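Long-range contacts in putative uncharacterized protein (Enterobacter cloacae, PDB 4HFK), which probably serves as the immunity protein that binds and neutralises a cell-wall amidase effector of the type VI secretion system: residues 14-18 against 54-59; 19-24 against 83-87. All blocks are in the same frame, centred on the assembly; numbering follows the deposited sequence.

Interaction 1: residues 14-18 against 54-59; sequences IFENW and NFEKAD
Phe15, Phe55 and Trp18 form an aromatic cluster in which the ring of Phe55, carried by one helix, is inserted between the two rings of the other. Both of its stacks are T-shaped, but Phe55 plays a different part in each. Toward Phe15 it offers a face: CE1 of Phe15 sits 3.5 Å above the plane of the Phe55 ring, displaced toward the rim, with the ring planes at 63°. Toward Trp18 it offers an edge, and its CD1 comes within 3.4 Å of Trp18 CD2 over the middle of the indole, the planes being almost perpendicular at 83°. Phe15 and Trp18 both have CG anti to the backbone N, which carries two rings one helical turn apart across to the same partner.

A CH-pi contact extends the grip on the indole, the Phe55 CB lying 4.2 Å from the centroid of the Trp18 six-membered ring and over its face. Trp18 CH2 also rests against the Phe55 carbonyl oxygen.

Ala58 adds an apolar contact. One turn after Phe55, it has a methyl small enough to fit against both the phenyl and the indole ring, with CB 3.8 Å from Phe15 CZ and equally far from Trp18 CZ3. The segment axes approach to 11.7 Å, a wide separation that these large aromatic side chains span.

The segments, at a crossing angle of -42°, belong to helices 11-27 and 52-66. Helix 31-47 closes over the cluster through Ala41 and Trp44 against Trp18 and Leu45 against Phe55, while Leu50, in the loop before helix 52-66, packs on Phe15.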
ATOM      1  N   ILE B  14      -5.116  -3.385 -10.340  1.00  7.50           N
ATOM      2  CA  ILE B  14      -4.738  -2.035 -10.760  1.00  9.22           C
ATOM      3  C   ILE B  14      -5.678  -1.002 -10.121  1.00  8.23           C
ATOM      4  O   ILE B  14      -5.231   0.016  -9.583  1.00  6.48           O
ATOM      5  CB  ILE B  14      -4.709  -1.914 -12.297  1.00  7.13           C
ATOM      6  CG1 ILE B  14      -3.461  -2.617 -12.852  1.00  5.17           C
ATOM      7  CG2 ILE B  14      -4.688  -0.442 -12.736  1.00  7.40           C
ATOM      8  CD1 ILE B  14      -3.515  -2.871 -14.345  1.00  9.72           C
ATOM      9  N   PHE B  15      -6.978  -1.281 -10.137  1.00  7.64           N
ATOM     10  CA  PHE B  15      -7.944  -0.391  -9.505  1.00  6.68           C
ATOM     11  C   PHE B  15      -7.791  -0.373  -7.976  1.00  6.40           C
ATOM     12  O   PHE B  15      -7.808   0.698  -7.346  1.00  7.02           O
ATOM     13  CB  PHE B  15      -9.375  -0.769  -9.908  1.00  8.55           C
ATOM     14  CG  PHE B  15     -10.393   0.274  -9.537  1.00 11.30           C
ATOM     15  CD1 PHE B  15     -10.475   1.465 -10.254  1.00  8.02           C
ATOM     16  CD2 PHE B  15     -11.259   0.072  -8.477  1.00  9.42           C
ATOM     17  CE1 PHE B  15     -11.401   2.435  -9.922  1.00 11.13           C
ATOM     18  CE2 PHE B  15     -12.197   1.045  -8.133  1.00 11.88           C
ATOM     19  CZ  PHE B  15     -12.271   2.227  -8.856  1.00  8.98           C
ATOM     20  N   GLU B  16      -7.639  -1.548  -7.371  1.00  5.78           N
ATOM     21  CA  GLU B  16      -7.392  -1.630  -5.926  1.00  9.05           C
ATOM     22  C   GLU B  16      -6.176  -0.804  -5.499  1.00  7.55           C
ATOM     23  O   GLU B  16      -6.217  -0.093  -4.498  1.00  8.18           O
ATOM     24  CB  GLU B  16      -7.193  -3.091  -5.496  1.00  7.89           C
ATOM     25  CG  GLU B  16      -8.483  -3.916  -5.534  1.00  9.78           C
ATOM     26  CD  GLU B  16      -8.223  -5.421  -5.571  1.00 14.16           C
ATOM     27  OE1 GLU B  16      -7.037  -5.840  -5.512  1.00 12.86           O
ATOM     28  OE2 GLU B  16      -9.210  -6.181  -5.667  1.00 17.40           O
ATOM     29  N   ASN B  17      -5.092  -0.924  -6.251  1.00  5.38           N
ATOM     30  CA  ASN B  17      -3.872  -0.197  -5.943  1.00  7.78           C
ATOM     31  C   ASN B  17      -4.048   1.308  -6.134  1.00  8.69           C
ATOM     32  O   ASN B  17      -3.523   2.096  -5.344  1.00 10.38           O
ATOM     33  CB  ASN B  17      -2.697  -0.760  -6.759  1.00  7.30           C
ATOM     34  CG  ASN B  17      -2.390  -2.211  -6.384  1.00 12.58           C
ATOM     35  OD1 ASN B  17      -2.819  -2.679  -5.326  1.00 10.27           O
ATOM     36  ND2 ASN B  17      -1.664  -2.927  -7.250  1.00  8.61           N
ATOM     37  N   TRP B  18      -4.803   1.710  -7.155  1.00  5.50           N
ATOM     38  CA  TRP B  18      -5.184   3.111  -7.275  1.00  6.82           C
ATOM     39  C   TRP B  18      -5.878   3.580  -5.997  1.00  6.66           C
ATOM     40  O   TRP B  18      -5.495   4.601  -5.403  1.00  6.19           O
ATOM     41  CB  TRP B  18      -6.093   3.365  -8.487  1.00  5.34           C
ATOM     42  CG  TRP B  18      -6.451   4.844  -8.634  1.00  5.72           C
ATOM     43  CD1 TRP B  18      -5.718   5.811  -9.277  1.00  6.63           C
ATOM     44  CD2 TRP B  18      -7.608   5.511  -8.097  1.00  7.13           C
ATOM     45  NE1 TRP B  18      -6.361   7.034  -9.188  1.00  7.09           N
ATOM     46  CE2 TRP B  18      -7.520   6.875  -8.474  1.00  8.60           C
ATOM     47  CE3 TRP B  18      -8.720   5.086  -7.362  1.00  5.47           C
ATOM     48  CZ2 TRP B  18      -8.497   7.816  -8.116  1.00  5.34           C
ATOM     49  CZ3 TRP B  18      -9.692   6.019  -7.018  1.00  9.08           C
ATOM     50  CH2 TRP B  18      -9.570   7.371  -7.398  1.00  9.78           C
ATOM     51  N   ASN B  54     -15.704   5.899 -12.632  1.00  9.39           N
ATOM     52  CA  ASN B  54     -15.422   4.899 -11.597  1.00 10.15           C
ATOM     53  C   ASN B  54     -14.483   5.450 -10.531  1.00 10.43           C
ATOM     54  O   ASN B  54     -14.679   5.231  -9.331  1.00  7.83           O
ATOM     55  CB  ASN B  54     -14.837   3.618 -12.208  1.00  9.17           C
ATOM     56  CG  ASN B  54     -15.822   2.907 -13.105  1.00 13.46           C
ATOM     57  OD1 ASN B  54     -16.430   3.530 -13.973  1.00 13.84           O
ATOM     58  ND2 ASN B  54     -16.008   1.600 -12.887  1.00 10.75           N
ATOM     59  N   PHE B  55     -13.471   6.182 -10.982  1.00  9.20           N
ATOM     60  CA  PHE B  55     -12.488   6.782 -10.089  1.00  9.17           C
ATOM     61  C   PHE B  55     -13.090   7.948  -9.297  1.00 11.60           C
ATOM     62  O   PHE B  55     -12.800   8.117  -8.103  1.00  8.40           O
ATOM     63  CB  PHE B  55     -11.265   7.231 -10.903  1.00  8.73           C
ATOM     64  CG  PHE B  55     -10.545   6.089 -11.576  1.00  8.48           C
ATOM     65  CD1 PHE B  55      -9.519   5.420 -10.921  1.00  7.59           C
ATOM     66  CD2 PHE B  55     -10.910   5.671 -12.850  1.00  6.87           C
ATOM     67  CE1 PHE B  55      -8.860   4.361 -11.531  1.00  9.91           C
ATOM     68  CE2 PHE B  55     -10.256   4.607 -13.462  1.00  8.07           C
ATOM     69  CZ  PHE B  55      -9.240   3.951 -12.802  1.00  6.54           C
ATOM     70  N   GLU B  56     -13.935   8.737  -9.964  1.00 12.98           N
ATOM     71  CA  GLU B  56     -14.624   9.852  -9.312  1.00 15.44           C
ATOM     72  C   GLU B  56     -15.509   9.349  -8.175  1.00 12.74           C
ATOM     73  O   GLU B  56     -15.449   9.865  -7.063  1.00 12.65           O
ATOM     74  CB  GLU B  56     -15.463  10.645 -10.328  1.00 17.24           C
ATOM     75  CG  GLU B  56     -14.653  11.227 -11.490  1.00 15.87           C
ATOM     76  CD  GLU B  56     -15.530  11.833 -12.567  1.00 23.92           C
ATOM     77  OE1 GLU B  56     -16.749  12.003 -12.329  1.00 18.37           O
ATOM     78  OE2 GLU B  56     -14.999  12.136 -13.658  1.00 21.21           O
ATOM     79  N   LYS B  57     -16.326   8.337  -8.452  1.00 10.06           N
ATOM     80  CA  LYS B  57     -17.170   7.749  -7.410  1.00 12.92           C
ATOM     81  C   LYS B  57     -16.342   7.086  -6.308  1.00 13.58           C
ATOM     82  O   LYS B  57     -16.660   7.211  -5.127  1.00 16.24           O
ATOM     83  CB  LYS B  57     -18.141   6.733  -8.015  1.00 13.30           C
ATOM     84  CG  LYS B  57     -19.154   7.357  -8.975  1.00 21.68           C
ATOM     85  CD  LYS B  57     -20.184   6.329  -9.422  1.00 29.16           C
ATOM     86  CE  LYS B  57     -21.214   6.947 -10.359  1.00 46.54           C
ATOM     87  NZ  LYS B  57     -22.170   5.915 -10.855  1.00 50.80           N
ATOM     88  N   ALA B  58     -15.275   6.390  -6.696  1.00 10.94           N
ATOM     89  CA  ALA B  58     -14.407   5.723  -5.730  1.00 10.03           C
ATOM     90  C   ALA B  58     -13.799   6.713  -4.743  1.00 12.09           C
ATOM     91  O   ALA B  58     -13.632   6.408  -3.561  1.00 12.86           O
ATOM     92  CB  ALA B  58     -13.308   4.947  -6.449  1.00  8.19           C
ATOM     93  N   ASP B  59     -13.457   7.899  -5.230  1.00 14.87           N
ATOM     94  CA  ASP B  59     -12.880   8.922  -4.371  1.00 14.52           C
ATOM     95  C   ASP B  59     -13.873   9.352  -3.291  1.00 15.13           C
ATOM     96  O   ASP B  59     -13.483   9.630  -2.160  1.00 19.69           O
ATOM     97  CB  ASP B  59     -12.432  10.132  -5.193  1.00 16.76           C
ATOM     98  CG  ASP B  59     -11.436  10.990  -4.447  1.00 22.81           C
ATOM     99  OD1 ASP B  59     -10.323  10.494  -4.159  1.00 24.05           O
ATOM    100  OD2 ASP B  59     -11.762  12.156  -4.153  1.00 32.39           O
TER

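Interaction 2: residues 19-24 against 83-87; sequences VQNRCI and CTLIA
Cys83 directs its side chain at the 19-24 helix, and its sulfur settles between two residues there: Cys83 SG is 3.4 Å from Cys23 CB and 3.8 Å from Ile24 CG1. The two cysteines thus meet as compact apolar groups, small enough for the axes of the two segments to approach to 8.3 Å. Cys23 turns its own sulfur elsewhere, SG lying beside the backbone N and resting 3.8 Å from Ile86 CG2.

The contact is a close, roughly antiparallel packing of helix 11-27 on helix 79-87 within an all-helical domain, the N-to-C directions of the segments being 141° apart. At its Val19 end, Ala87 presents just a methyl, and Val19 CG1 comes 3.6 Å from Ala87 CA.

Gln20 lies alongside Cys83, its CG 3.7 Å from the Cys83 O. A bend at chi2 (-115°) then brings the amide to Thr84, where Gln20 NE2 donates to Thr84 OG1 at 3.2 Å; this bond is bent, 140° at the hydrogen, and its acceptor is tilted out of the amide plane. A long, flexible side chain ending in an amide suits this buried place because NE2 also bonds to OE1 of Gln20 of the second subunit.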
ATOM      1  N   VAL B  19      -6.889   2.831  -5.568  1.00  5.61           N
ATOM      2  CA  VAL B  19      -7.661   3.210  -4.382  1.00  7.19           C
ATOM      3  C   VAL B  19      -6.758   3.279  -3.151  1.00  8.02           C
ATOM      4  O   VAL B  19      -6.839   4.229  -2.359  1.00  8.23           O
ATOM      5  CB  VAL B  19      -8.823   2.226  -4.100  1.00  6.34           C
ATOM      6  CG1 VAL B  19      -9.463   2.524  -2.734  1.00  8.89           C
ATOM      7  CG2 VAL B  19      -9.875   2.299  -5.210  1.00  5.97           C
ATOM      8  N   GLN B  20      -5.896   2.273  -2.994  1.00  6.86           N
ATOM      9  CA  GLN B  20      -5.009   2.216  -1.830  1.00  9.43           C
ATOM     10  C   GLN B  20      -4.026   3.388  -1.821  1.00  9.05           C
ATOM     11  O   GLN B  20      -3.853   4.060  -0.800  1.00  7.91           O
ATOM     12  CB  GLN B  20      -4.241   0.888  -1.791  1.00 10.87           C
ATOM     13  CG  GLN B  20      -3.743   0.509  -0.385  1.00 12.94           C
ATOM     14  CD  GLN B  20      -2.226   0.487  -0.269  1.00 13.79           C
ATOM     15  OE1 GLN B  20      -1.520   0.946  -1.163  1.00 14.80           O
ATOM     16  NE2 GLN B  20      -1.721  -0.058   0.838  1.00 14.32           N
ATOM     17  N   ASN B  21      -3.380   3.628  -2.958  1.00  7.87           N
ATOM     18  CA  ASN B  21      -2.384   4.693  -3.050  1.00 10.09           C
ATOM     19  C   ASN B  21      -3.026   6.051  -2.802  1.00 10.02           C
ATOM     20  O   ASN B  21      -2.467   6.908  -2.118  1.00 13.70           O
ATOM     21  CB  ASN B  21      -1.705   4.692  -4.418  1.00  7.85           C
ATOM     22  CG  ASN B  21      -0.725   3.551  -4.594  1.00 10.79           C
ATOM     23  OD1 ASN B  21      -0.019   3.496  -5.605  1.00 12.26           O
ATOM     24  ND2 ASN B  21      -0.680   2.625  -3.626  1.00  7.89           N
ATOM     25  N   ARG B  22      -4.212   6.242  -3.358  1.00  9.35           N
ATOM     26  CA  ARG B  22      -4.955   7.471  -3.129  1.00  9.58           C
ATOM     27  C   ARG B  22      -5.372   7.631  -1.654  1.00 13.41           C
ATOM     28  O   ARG B  22      -5.343   8.741  -1.106  1.00 10.10           O
ATOM     29  CB  ARG B  22      -6.172   7.524  -4.045  1.00 11.31           C
ATOM     30  CG  ARG B  22      -7.008   8.746  -3.833  1.00 15.31           C
ATOM     31  CD  ARG B  22      -7.464   9.319  -5.158  1.00 20.11           C
ATOM     32  NE  ARG B  22      -8.280  10.509  -4.947  1.00 19.34           N
ATOM     33  CZ  ARG B  22      -7.843  11.751  -5.134  1.00 16.24           C
ATOM     34  NH1 ARG B  22      -6.602  11.964  -5.560  1.00 12.24           N
ATOM     35  NH2 ARG B  22      -8.657  12.770  -4.915  1.00 18.77           N
ATOM     36  N   CYS B  23      -5.756   6.534  -1.005  1.00  9.65           N
ATOM     37  CA  CYS B  23      -6.047   6.596   0.428  1.00 11.34           C
ATOM     38  C   CYS B  23      -4.823   7.038   1.221  1.00  9.70           C
ATOM     39  O   CYS B  23      -4.925   7.887   2.109  1.00 11.62           O
ATOM     40  CB  CYS B  23      -6.503   5.241   0.965  1.00 12.96           C
ATOM     41  SG  CYS B  23      -8.175   4.812   0.586  1.00 18.18           S
ATOM     42  N   ILE B  24      -3.675   6.443   0.913  1.00  9.27           N
ATOM     43  CA  ILE B  24      -2.419   6.812   1.571  1.00  9.76           C
ATOM     44  C   ILE B  24      -2.170   8.308   1.433  1.00 12.53           C
ATOM     45  O   ILE B  24      -1.765   8.964   2.391  1.00 11.31           O
ATOM     46  CB  ILE B  24      -1.236   6.013   1.000  1.00 11.90           C
ATOM     47  CG1 ILE B  24      -1.372   4.539   1.403  1.00 10.83           C
ATOM     48  CG2 ILE B  24       0.087   6.565   1.517  1.00  9.49           C
ATOM     49  CD1 ILE B  24      -0.402   3.605   0.710  1.00  9.27           C
ATOM     50  N   CYS B  83      -6.232   1.659   4.593  1.00  8.47           N
ATOM     51  CA  CYS B  83      -6.164   1.920   3.154  1.00  8.73           C
ATOM     52  C   CYS B  83      -6.354   0.623   2.340  1.00  9.88           C
ATOM     53  O   CYS B  83      -7.016   0.618   1.299  1.00  7.81           O
ATOM     54  CB  CYS B  83      -4.830   2.581   2.784  1.00 10.55           C
ATOM     55  SG  CYS B  83      -4.573   4.241   3.521  1.00 13.22           S
ATOM     56  N   THR B  84      -5.785  -0.482   2.814  1.00  8.89           N
ATOM     57  CA  THR B  84      -5.953  -1.742   2.098  1.00  7.51           C
ATOM     58  C   THR B  84      -7.361  -2.288   2.300  1.00  8.53           C
ATOM     59  O   THR B  84      -7.973  -2.808   1.358  1.00 10.83           O
ATOM     60  CB  THR B  84      -4.888  -2.784   2.506  1.00  6.88           C
ATOM     61  OG1 THR B  84      -3.613  -2.361   2.009  1.00  8.04           O
ATOM     62  CG2 THR B  84      -5.207  -4.154   1.905  1.00  6.81           C
ATOM     63  N   LEU B  85      -7.891  -2.157   3.515  1.00  6.31           N
ATOM     64  CA  LEU B  85      -9.251  -2.633   3.783  1.00  7.02           C
ATOM     65  C   LEU B  85     -10.234  -1.915   2.873  1.00  9.73           C
ATOM     66  O   LEU B  85     -11.146  -2.532   2.313  1.00  8.18           O
ATOM     67  CB  LEU B  85      -9.635  -2.424   5.252  1.00  7.35           C
ATOM     68  CG  LEU B  85      -8.751  -3.162   6.262  1.00  9.04           C
ATOM     69  CD1 LEU B  85      -9.322  -3.045   7.661  1.00  9.24           C
ATOM     70  CD2 LEU B  85      -8.586  -4.636   5.886  1.00  6.97           C
ATOM     71  N   ILE B  86     -10.030  -0.610   2.712  1.00  7.45           N
ATOM     72  CA  ILE B  86     -10.896   0.201   1.865  1.00  8.33           C
ATOM     73  C   ILE B  86     -10.804  -0.232   0.402  1.00  8.38           C
ATOM     74  O   ILE B  86     -11.829  -0.371  -0.272  1.00  9.43           O
ATOM     75  CB  ILE B  86     -10.567   1.714   2.015  1.00  8.43           C
ATOM     76  CG1 ILE B  86     -11.069   2.217   3.373  1.00 10.71           C
ATOM     77  CG2 ILE B  86     -11.199   2.523   0.887  1.00  5.92           C
ATOM     78  CD1 ILE B  86     -10.630   3.653   3.736  1.00 10.46           C
ATOM     79  N   ALA B  87      -9.584  -0.451  -0.086  1.00  7.69           N
ATOM     80  CA  ALA B  87      -9.374  -0.875  -1.474  1.00  8.38           C
ATOM     81  C   ALA B  87     -10.109  -2.178  -1.793  1.00  7.46           C
ATOM     82  O   ALA B  87     -10.552  -2.405  -2.925  1.00  9.23           O
ATOM     83  CB  ALA B  87      -7.887  -1.024  -1.758  1.00  7.12           C
TER

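How the interactions relate
Interactions 1 and 2 lie on successive turns of helix 11-27, their centres about 9 Å apart. Along the chain the order is 14-18, 19-24, 54-59, 83-87, so the first helix packs through its earlier part on helix 52-66 and through its later part on helix 79-87, the last two helices in sequence. The contacts touch each other: Ala87 packs on the backbone of Glu16, and Arg22 faces Asp59 as an ion pair, though its modelled distance is implausibly short. Helix 11-27 therefore ties distant parts of the chain into one core. Partner surfaces lie close by, with another protein's chain reaching Trp18, Phe55 and Arg22, and the second subunit meeting Gln20, Ile24 and Thr84.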